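Local coordinates for protein BCAM1869 (Burkholderia cenocepacia, PDB 4O2H), which probably acts as a transcriptional regulator in quorum sensing, as a homolog of RsaM, and forms a two-chain assembly, at residues G87-A92 against A131-L136; L31-V36 against V74-D79; A46-N51 against R56-T61; M101-D104 against A108-G111. One frame throughout, in Å; residues are numbered along the deposited sequence.

Contact 1: G87-A92 against A131-L136; sequences GTFVIA and AVASAL
The benzene ring of F89 is the flat group of this contact, and it meets helix residues A133 and V132, whose methyls both approach it obliquely. CZ, the far end of the ring, comes within 3.9 Å of A133 CB, and the neighbouring CE2 lies 4.2 Å from V132 CG1. Only the outer part of the ring therefore engages the segment 131-136. With CG anti to the carbonyl carbon (chi1 -78°), the ring leans out from the strand and bridges a backbone separation of 9.1 Å between F89 CA and A133 CA. Further contacts of the F89 side chain come from W128 and P129 at the start of the same helix and from L82 on the adjacent strand. This is a helix laid against a β-sheet: F89 opens strand 89-98, the outermost within this chain on its side of the antiparallel four-stranded sheet, while 131-136 is part of helix 128-138, the last helix in the chain. V90 and A92 tie this strand to Y81 and D79 through backbone hydrogen bonds, which fixes the strand from which F89 projects. No hydrogen bond crosses from strand to helix, so the union is wholly apolar and small, burying 109 Å² in all. The same helix continues over the sheet beyond F89, where V132 touches S38 and T61, A131 touches H35 and W63, and L136 rests on L40 and W80.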
# COMPACT_ATOMS: atom_id res chain seq x y z
N GLY A 87 -12.86 7.99 18.22
CA GLY A 87 -13.27 7.86 16.82
C GLY A 87 -12.29 8.60 15.92
O GLY A 87 -12.58 8.87 14.75
N THR A 88 -11.09 8.90 16.45
CA THR A 88 -10.10 9.64 15.67
C THR A 88 -9.15 8.69 14.91
O THR A 88 -8.67 7.69 15.46
CB THR A 88 -9.34 10.67 16.55
OG1 THR A 88 -8.65 11.56 15.68
CG2 THR A 88 -8.33 10.06 17.50
N PHE A 89 -8.89 9.02 13.65
CA PHE A 89 -7.94 8.33 12.79
C PHE A 89 -6.57 8.85 13.10
O PHE A 89 -6.40 10.06 13.27
CB PHE A 89 -8.27 8.55 11.32
CG PHE A 89 -9.41 7.70 10.85
CD1 PHE A 89 -10.72 8.13 10.98
CD2 PHE A 89 -9.18 6.47 10.25
CE1 PHE A 89 -11.78 7.36 10.51
CE2 PHE A 89 -10.24 5.70 9.77
CZ PHE A 89 -11.53 6.17 9.87
N VAL A 90 -5.59 7.94 13.20
CA VAL A 90 -4.23 8.22 13.61
C VAL A 90 -3.25 7.59 12.62
O VAL A 90 -3.41 6.42 12.27
CB VAL A 90 -3.95 7.66 15.06
CG1 VAL A 90 -2.55 8.05 15.57
CG2 VAL A 90 -5.02 8.07 16.08
N ILE A 91 -2.18 8.33 12.24
CA ILE A 91 -1.05 7.83 11.47
C ILE A 91 -0.20 7.08 12.46
O ILE A 91 0.34 7.69 13.38
CB ILE A 91 -0.24 8.93 10.74
CG1 ILE A 91 -1.16 9.76 9.82
CG2 ILE A 91 0.92 8.26 9.95
CD1 ILE A 91 -0.49 10.76 8.90
N ALA A 92 -0.12 5.75 12.31
CA ALA A 92 0.62 4.87 13.19
C ALA A 92 2.13 5.25 13.23
O ALA A 92 2.82 5.21 12.21
CB ALA A 92 0.42 3.42 12.76
N ALA A 131 -11.40 10.61 3.36
CA ALA A 131 -11.29 9.75 2.17
C ALA A 131 -10.95 8.28 2.51
O ALA A 131 -11.39 7.38 1.80
CB ALA A 131 -10.28 10.32 1.20
N VAL A 132 -10.22 8.03 3.59
CA VAL A 132 -9.94 6.66 4.02
C VAL A 132 -11.25 5.96 4.45
O VAL A 132 -11.56 4.88 3.93
CB VAL A 132 -8.87 6.63 5.14
CG1 VAL A 132 -8.78 5.27 5.85
CG2 VAL A 132 -7.51 7.06 4.57
N ALA A 133 -12.04 6.60 5.32
CA ALA A 133 -13.31 6.00 5.82
C ALA A 133 -14.27 5.76 4.66
O ALA A 133 -14.89 4.71 4.57
CB ALA A 133 -13.94 6.90 6.86
N SER A 134 -14.33 6.72 3.74
CA SER A 134 -15.15 6.66 2.54
C SER A 134 -14.79 5.43 1.70
O SER A 134 -15.69 4.68 1.32
CB SER A 134 -14.97 7.93 1.72
OG SER A 134 -15.88 7.97 0.63
N ALA A 135 -13.48 5.21 1.45
CA ALA A 135 -13.04 4.07 0.65
C ALA A 135 -13.36 2.76 1.36
O ALA A 135 -13.74 1.79 0.71
CB ALA A 135 -11.55 4.16 0.38
N LEU A 136 -13.17 2.72 2.69
CA LEU A 136 -13.45 1.55 3.52
C LEU A 136 -14.91 1.13 3.43
O LEU A 136 -15.20 -0.07 3.46
CB LEU A 136 -13.08 1.81 4.98
CG LEU A 136 -11.60 1.98 5.30
CD1 LEU A 136 -11.43 2.11 6.77
CD2 LEU A 136 -10.73 0.81 4.76

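Contact 2: L31-V36 against V74-D79; sequences LVLDHV and VTVGWD
The backbones of 31-36 and 74-79 share no hydrogen bond, and their nearest alpha carbons, L33 CA and V74 CA, are 8.1 Å apart, with L31 and L33 in the loop that leads into strand 34-40. Leucine and valine methyls span that gap. L31 and V74 reach toward each other tip to tip, with L31 CD2 4.0 Å from V74 CG1. L33 instead crosses both valines at about a right angle. V76 CG2 lies against both of its methyls, CD1 and CD2 of L33, at 3.9 Å, and L33 CD2 also reaches V74 CG1 at 4.0 Å. V74 CG1 is thus shared by two leucines. The two valines offer different branches: in V74 the touching methyl is the one anti to the backbone N (chi1 165°), whereas in V76 it is CG2, anti to the carbonyl carbon. The four residues are all buried, and the meeting is purely apolar. CB of T75 points away from the leucines, and this residue packs against L40 of the second subunit. V96 and S98 of strand 89-98 flank V76. L119 and L123 of helix 112-125 cover this leucine-valine cluster, and R122 of that helix hydrogen-bonds through NE to L31 O. Strand 55-65 lies between strands 34-40 and 74-83 in the sheet, pairing by backbone with D34 and V36 on one side and with V74 and V76 on the other.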
# COMPACT_ATOMS: atom_id res chain seq x y z
N LEU A 31 1.15 20.72 -1.48
CA LEU A 31 1.09 19.44 -2.19
C LEU A 31 -0.36 18.94 -2.36
O LEU A 31 -1.12 18.85 -1.41
CB LEU A 31 1.92 18.36 -1.50
CG LEU A 31 2.16 17.09 -2.34
CD1 LEU A 31 2.93 17.41 -3.59
CD2 LEU A 31 2.86 16.04 -1.55
N VAL A 32 -0.72 18.66 -3.60
CA VAL A 32 -2.05 18.21 -4.02
C VAL A 32 -2.05 16.67 -4.06
O VAL A 32 -1.65 16.08 -5.04
CB VAL A 32 -2.39 18.85 -5.41
CG1 VAL A 32 -3.69 18.30 -6.01
CG2 VAL A 32 -2.43 20.39 -5.32
N LEU A 33 -2.47 16.02 -2.99
CA LEU A 33 -2.54 14.55 -2.99
C LEU A 33 -3.98 14.06 -3.08
O LEU A 33 -4.88 14.68 -2.52
CB LEU A 33 -1.89 13.94 -1.75
CG LEU A 33 -0.42 14.07 -1.63
CD1 LEU A 33 0.00 13.84 -0.23
CD2 LEU A 33 0.32 13.15 -2.60
N ASP A 34 -4.16 12.96 -3.82
CA ASP A 34 -5.43 12.29 -4.03
C ASP A 34 -5.36 10.90 -3.47
O ASP A 34 -4.30 10.28 -3.54
CB ASP A 34 -5.76 12.22 -5.53
CG ASP A 34 -5.81 13.56 -6.22
OD1 ASP A 34 -6.42 14.50 -5.65
OD2 ASP A 34 -5.23 13.68 -7.33
N HIS A 35 -6.46 10.43 -2.89
CA HIS A 35 -6.58 9.07 -2.35
C HIS A 35 -6.60 8.09 -3.51
O HIS A 35 -7.31 8.31 -4.48
CB HIS A 35 -7.85 8.92 -1.47
CG HIS A 35 -8.18 7.49 -1.13
ND1 HIS A 35 -8.91 6.70 -1.99
CD2 HIS A 35 -7.78 6.74 -0.08
CE1 HIS A 35 -8.98 5.51 -1.42
NE2 HIS A 35 -8.34 5.49 -0.26
N VAL A 36 -5.88 6.98 -3.38
CA VAL A 36 -5.78 5.93 -4.40
C VAL A 36 -6.40 4.66 -3.83
O VAL A 36 -7.25 4.06 -4.47
CB VAL A 36 -4.31 5.72 -4.85
CG1 VAL A 36 -4.17 4.65 -5.93
CG2 VAL A 36 -3.67 7.03 -5.33
N VAL A 74 4.21 11.91 -7.37
CA VAL A 74 4.48 11.78 -5.94
C VAL A 74 3.58 10.67 -5.34
O VAL A 74 2.39 10.67 -5.63
CB VAL A 74 4.28 13.15 -5.21
CG1 VAL A 74 4.21 12.99 -3.70
CG2 VAL A 74 5.40 14.12 -5.58
N THR A 75 4.16 9.72 -4.56
CA THR A 75 3.45 8.65 -3.81
C THR A 75 3.65 8.83 -2.32
O THR A 75 4.75 9.14 -1.87
CB THR A 75 3.95 7.26 -4.17
OG1 THR A 75 5.38 7.31 -4.19
CG2 THR A 75 3.44 6.77 -5.47
N VAL A 76 2.60 8.67 -1.57
CA VAL A 76 2.59 8.82 -0.12
C VAL A 76 1.65 7.77 0.42
O VAL A 76 0.46 7.73 0.04
CB VAL A 76 2.19 10.27 0.33
CG1 VAL A 76 2.26 10.42 1.86
CG2 VAL A 76 3.03 11.35 -0.38
N GLY A 77 2.19 6.92 1.27
CA GLY A 77 1.43 5.85 1.91
C GLY A 77 1.78 5.73 3.37
O GLY A 77 2.83 6.18 3.80
N TRP A 78 0.85 5.22 4.14
CA TRP A 78 1.06 5.06 5.57
C TRP A 78 0.07 4.05 6.12
O TRP A 78 -0.94 3.71 5.47
CB TRP A 78 0.93 6.43 6.32
CG TRP A 78 -0.45 7.04 6.25
CD1 TRP A 78 -1.41 7.00 7.24
CD2 TRP A 78 -0.96 7.91 5.22
NE1 TRP A 78 -2.49 7.75 6.87
CE2 TRP A 78 -2.25 8.33 5.64
CE3 TRP A 78 -0.48 8.34 3.97
CZ2 TRP A 78 -3.07 9.14 4.83
CZ3 TRP A 78 -1.30 9.12 3.17
CH2 TRP A 78 -2.56 9.54 3.61
N ASP A 79 0.37 3.60 7.34
CA ASP A 79 -0.51 2.77 8.17
C ASP A 79 -1.27 3.67 9.10
O ASP A 79 -0.74 4.67 9.62
CB ASP A 79 0.28 1.71 8.96
CG ASP A 79 0.86 0.59 8.12
OD1 ASP A 79 0.48 0.47 6.93
OD2 ASP A 79 1.67 -0.19 8.66

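Contact 3: A46-N51 against R56-T61; sequences AELRDN and RLAGYT
R49 reaches R56 with a guanidinium group that is already held next door: its NE donates a hydrogen bond to the carbonyl oxygen of A55, just before R56. With the group anchored there, R49 NH2 comes to 3.5 Å from R56 O, but the angle is poor and the pair does not count as a hydrogen bond; the oxygen stands obliquely to the guanidinium. The arginine chain is extended from CG to NE (chi2 171°, chi3 -178°), which carries the charged group from the helix to the start of the strand. NH2 of R84 lies close to NH2 of R49, two like charges together. One residue earlier on the helix, the chemistry is apolar. L48 CD1 presses on A58 CB at 3.8 Å, across a backbone separation of 8.3 Å between L48 CA and A58 CA. Both L48 and A58 are buried, whereas R49 and R56 are exposed, and R56 takes part through its backbone O. A short connection returns the chain from the helix to the sheet. Helix 42-50 thus packs on the beginning of strand 55-65: L44 and L45 join L48 in covering A58, L48 also touches I53 and Y81, and strand 55-65 runs between strands 34-40 and 74-83.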
# COMPACT_ATOMS: atom_id res chain seq x y z
N ALA A 46 -4.21 -6.49 15.37
CA ALA A 46 -3.87 -7.34 16.52
C ALA A 46 -2.55 -6.88 17.12
O ALA A 46 -2.40 -6.87 18.35
CB ALA A 46 -3.79 -8.81 16.11
N GLU A 47 -1.61 -6.50 16.25
CA GLU A 47 -0.28 -6.06 16.60
C GLU A 47 -0.34 -4.81 17.51
O GLU A 47 0.30 -4.80 18.56
CB GLU A 47 0.50 -5.80 15.32
CG GLU A 47 1.99 -5.55 15.47
CD GLU A 47 2.63 -5.27 14.13
OE1 GLU A 47 2.78 -6.22 13.32
OE2 GLU A 47 2.95 -4.09 13.86
N LEU A 48 -1.14 -3.78 17.13
CA LEU A 48 -1.34 -2.54 17.89
C LEU A 48 -2.02 -2.83 19.24
O LEU A 48 -1.61 -2.28 20.26
CB LEU A 48 -2.20 -1.55 17.08
CG LEU A 48 -1.61 -0.92 15.81
CD1 LEU A 48 -2.68 -0.33 14.98
CD2 LEU A 48 -0.62 0.19 16.12
N ARG A 49 -3.05 -3.70 19.23
CA ARG A 49 -3.80 -4.09 20.43
C ARG A 49 -2.89 -4.79 21.44
O ARG A 49 -3.10 -4.65 22.63
CB ARG A 49 -4.99 -4.99 20.08
CG ARG A 49 -6.22 -4.20 19.65
CD ARG A 49 -7.26 -5.14 19.11
NE ARG A 49 -8.45 -4.44 18.64
CZ ARG A 49 -9.42 -5.01 17.92
NH1 ARG A 49 -9.34 -6.29 17.58
NH2 ARG A 49 -10.48 -4.30 17.54
N ASP A 50 -1.87 -5.49 20.95
CA ASP A 50 -0.85 -6.21 21.71
C ASP A 50 0.13 -5.23 22.38
O ASP A 50 0.78 -5.58 23.38
CB ASP A 50 -0.07 -7.12 20.77
CG ASP A 50 0.15 -8.49 21.34
OD1 ASP A 50 -0.58 -9.43 20.95
OD2 ASP A 50 1.07 -8.64 22.19
N ASN A 51 0.22 -4.02 21.81
CA ASN A 51 1.08 -2.95 22.30
C ASN A 51 0.24 -1.88 23.01
O ASN A 51 0.60 -0.71 22.98
CB ASN A 51 1.92 -2.35 21.14
CG ASN A 51 2.75 -3.38 20.42
OD1 ASN A 51 3.15 -4.41 20.99
ND2 ASN A 51 3.01 -3.14 19.14
N ARG A 56 -9.98 0.28 17.02
CA ARG A 56 -11.16 -0.38 16.46
C ARG A 56 -10.81 -1.06 15.14
O ARG A 56 -11.24 -2.17 14.88
CB ARG A 56 -12.24 0.68 16.21
CG ARG A 56 -13.28 0.76 17.30
CD ARG A 56 -14.11 2.02 17.09
NE ARG A 56 -14.91 1.94 15.87
CZ ARG A 56 -15.44 2.99 15.27
NH1 ARG A 56 -15.26 4.21 15.77
NH2 ARG A 56 -16.14 2.85 14.15
N LEU A 57 -10.07 -0.32 14.27
CA LEU A 57 -9.62 -0.77 12.96
C LEU A 57 -8.19 -0.31 12.72
O LEU A 57 -7.77 0.71 13.28
CB LEU A 57 -10.50 -0.19 11.82
CG LEU A 57 -12.00 -0.48 11.75
CD1 LEU A 57 -12.63 0.44 10.69
CD2 LEU A 57 -12.28 -1.97 11.39
N ALA A 58 -7.48 -1.00 11.82
CA ALA A 58 -6.16 -0.61 11.39
C ALA A 58 -5.99 -1.01 9.95
O ALA A 58 -6.56 -2.01 9.51
CB ALA A 58 -5.10 -1.26 12.25
N GLY A 59 -5.16 -0.26 9.23
CA GLY A 59 -4.91 -0.59 7.84
C GLY A 59 -3.91 0.30 7.19
O GLY A 59 -3.22 1.09 7.85
N TYR A 60 -3.88 0.20 5.87
CA TYR A 60 -3.02 0.92 4.96
C TYR A 60 -3.86 1.92 4.14
O TYR A 60 -5.08 1.81 4.04
CB TYR A 60 -2.28 -0.08 4.03
CG TYR A 60 -3.13 -0.58 2.87
CD1 TYR A 60 -3.21 0.14 1.68
CD2 TYR A 60 -3.88 -1.76 2.98
CE1 TYR A 60 -4.03 -0.28 0.63
CE2 TYR A 60 -4.67 -2.21 1.92
CZ TYR A 60 -4.77 -1.45 0.76
OH TYR A 60 -5.57 -1.84 -0.28
N THR A 61 -3.16 2.89 3.58
CA THR A 61 -3.70 3.87 2.65
C THR A 61 -2.55 4.32 1.76
O THR A 61 -1.41 4.35 2.20
CB THR A 61 -4.47 4.98 3.33
OG1 THR A 61 -5.10 5.76 2.31
CG2 THR A 61 -3.60 5.83 4.25

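Contact 4: M101-D104 against A108-G111; sequences MAID and ADIG
The D104 side chain folds over A108. Its CB packs 3.8 Å from I110 CG2, and its CG lies 3.5 Å from A108 O. CG stands between the backbone N and the carbonyl carbon (chi1 61°), which turns the carboxylate back over the loop. There OD1 takes the N-H of K106, closing an Asx turn, and accepts a longer, additional hydrogen bond from A108 N at 3.3 Å, approached from well above the carboxylate plane (64° out of it). Both carboxylate oxygens, OD1 and OD2 of D104, lie 3.7 Å from A108 CB. On the backbone, D104 N bonds to A108 O at 2.7 Å and I110 N to A102 O at 2.8 Å. At the other end, selenomethionine M101 crosses D109 at about a right angle and sets SE 3.6 Å from G111 N; the D109 carboxylate forms a salt bridge with R22. I103 and D109 are therefore a non-hydrogen-bonded antiparallel pair flanked by two bonds, a single antiparallel β-bridge closing the loop between strand 100-103 and helix 112-125, of which G111 takes the N-cap position.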
# COMPACT_ATOMS: atom_id res chain seq x y z
N MSE A 101 11.75 13.72 -0.66
CA MSE A 101 12.78 14.21 0.23
C MSE A 101 12.56 15.71 0.37
O MSE A 101 12.62 16.45 -0.62
CB MSE A 101 14.21 13.87 -0.25
CG MSE A 101 15.28 14.48 0.62
SE MSE A 101 15.19 13.92 2.47
CE MSE A 101 15.94 12.18 2.31
N ALA A 102 12.26 16.16 1.61
CA ALA A 102 12.09 17.58 1.87
C ALA A 102 13.44 18.26 2.01
O ALA A 102 14.36 17.74 2.65
CB ALA A 102 11.25 17.81 3.11
N ILE A 103 13.56 19.41 1.36
CA ILE A 103 14.79 20.19 1.34
C ILE A 103 14.58 21.52 2.07
O ILE A 103 13.44 21.94 2.21
CB ILE A 103 15.30 20.38 -0.12
CG1 ILE A 103 14.20 21.02 -1.03
CG2 ILE A 103 15.81 19.04 -0.69
CD1 ILE A 103 14.68 21.73 -2.25
N ASP A 104 15.68 22.16 2.53
CA ASP A 104 15.58 23.44 3.22
C ASP A 104 15.74 24.62 2.23
O ASP A 104 15.74 24.43 1.00
CB ASP A 104 16.58 23.52 4.40
CG ASP A 104 18.08 23.42 4.09
OD1 ASP A 104 18.52 23.98 3.06
OD2 ASP A 104 18.82 22.91 4.95
N ALA A 108 19.39 21.91 0.67
CA ALA A 108 19.94 20.73 1.33
C ALA A 108 18.81 19.89 1.92
O ALA A 108 17.80 20.43 2.37
CB ALA A 108 20.91 21.16 2.43
N ASP A 109 18.98 18.56 1.89
CA ASP A 109 18.01 17.59 2.42
C ASP A 109 17.81 17.79 3.91
O ASP A 109 18.74 18.17 4.61
CB ASP A 109 18.51 16.16 2.17
CG ASP A 109 18.53 15.74 0.71
OD1 ASP A 109 18.08 16.53 -0.15
OD2 ASP A 109 18.95 14.59 0.43
N ILE A 110 16.59 17.52 4.41
CA ILE A 110 16.36 17.66 5.84
C ILE A 110 16.10 16.30 6.47
O ILE A 110 15.85 16.23 7.67
CB ILE A 110 15.28 18.71 6.21
CG1 ILE A 110 13.84 18.32 5.75
CG2 ILE A 110 15.72 20.12 5.83
CD1 ILE A 110 12.73 19.35 6.21
N GLY A 111 16.24 15.24 5.67
CA GLY A 111 16.11 13.86 6.12
C GLY A 111 14.69 13.32 6.25
O GLY A 111 13.73 14.09 6.31

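Contact 2 is the buried core of the chain, while contacts 1, 3 and 4 are partly buried, with 3 and 4 the most peripheral. Contacts 1, 2 and 3 all draw on the four-stranded antiparallel sheet, and contact 2 touches both others: I91 packs on W78, and W78 O is probably hydrogen-bonded to T61 N. Contact 4 joins a strand of the small parallel sheet to the loop before helix 112-125, its centre about 28 Å from that of contact 1 and about 31 Å from that of contact 3. Chemistry follows position: contacts 1 and 2 are apolar, contact 3 adds exposed charge to a small apolar centre, and contact 4 combines backbone hydrogen bonds with a side-chain carboxylate bond.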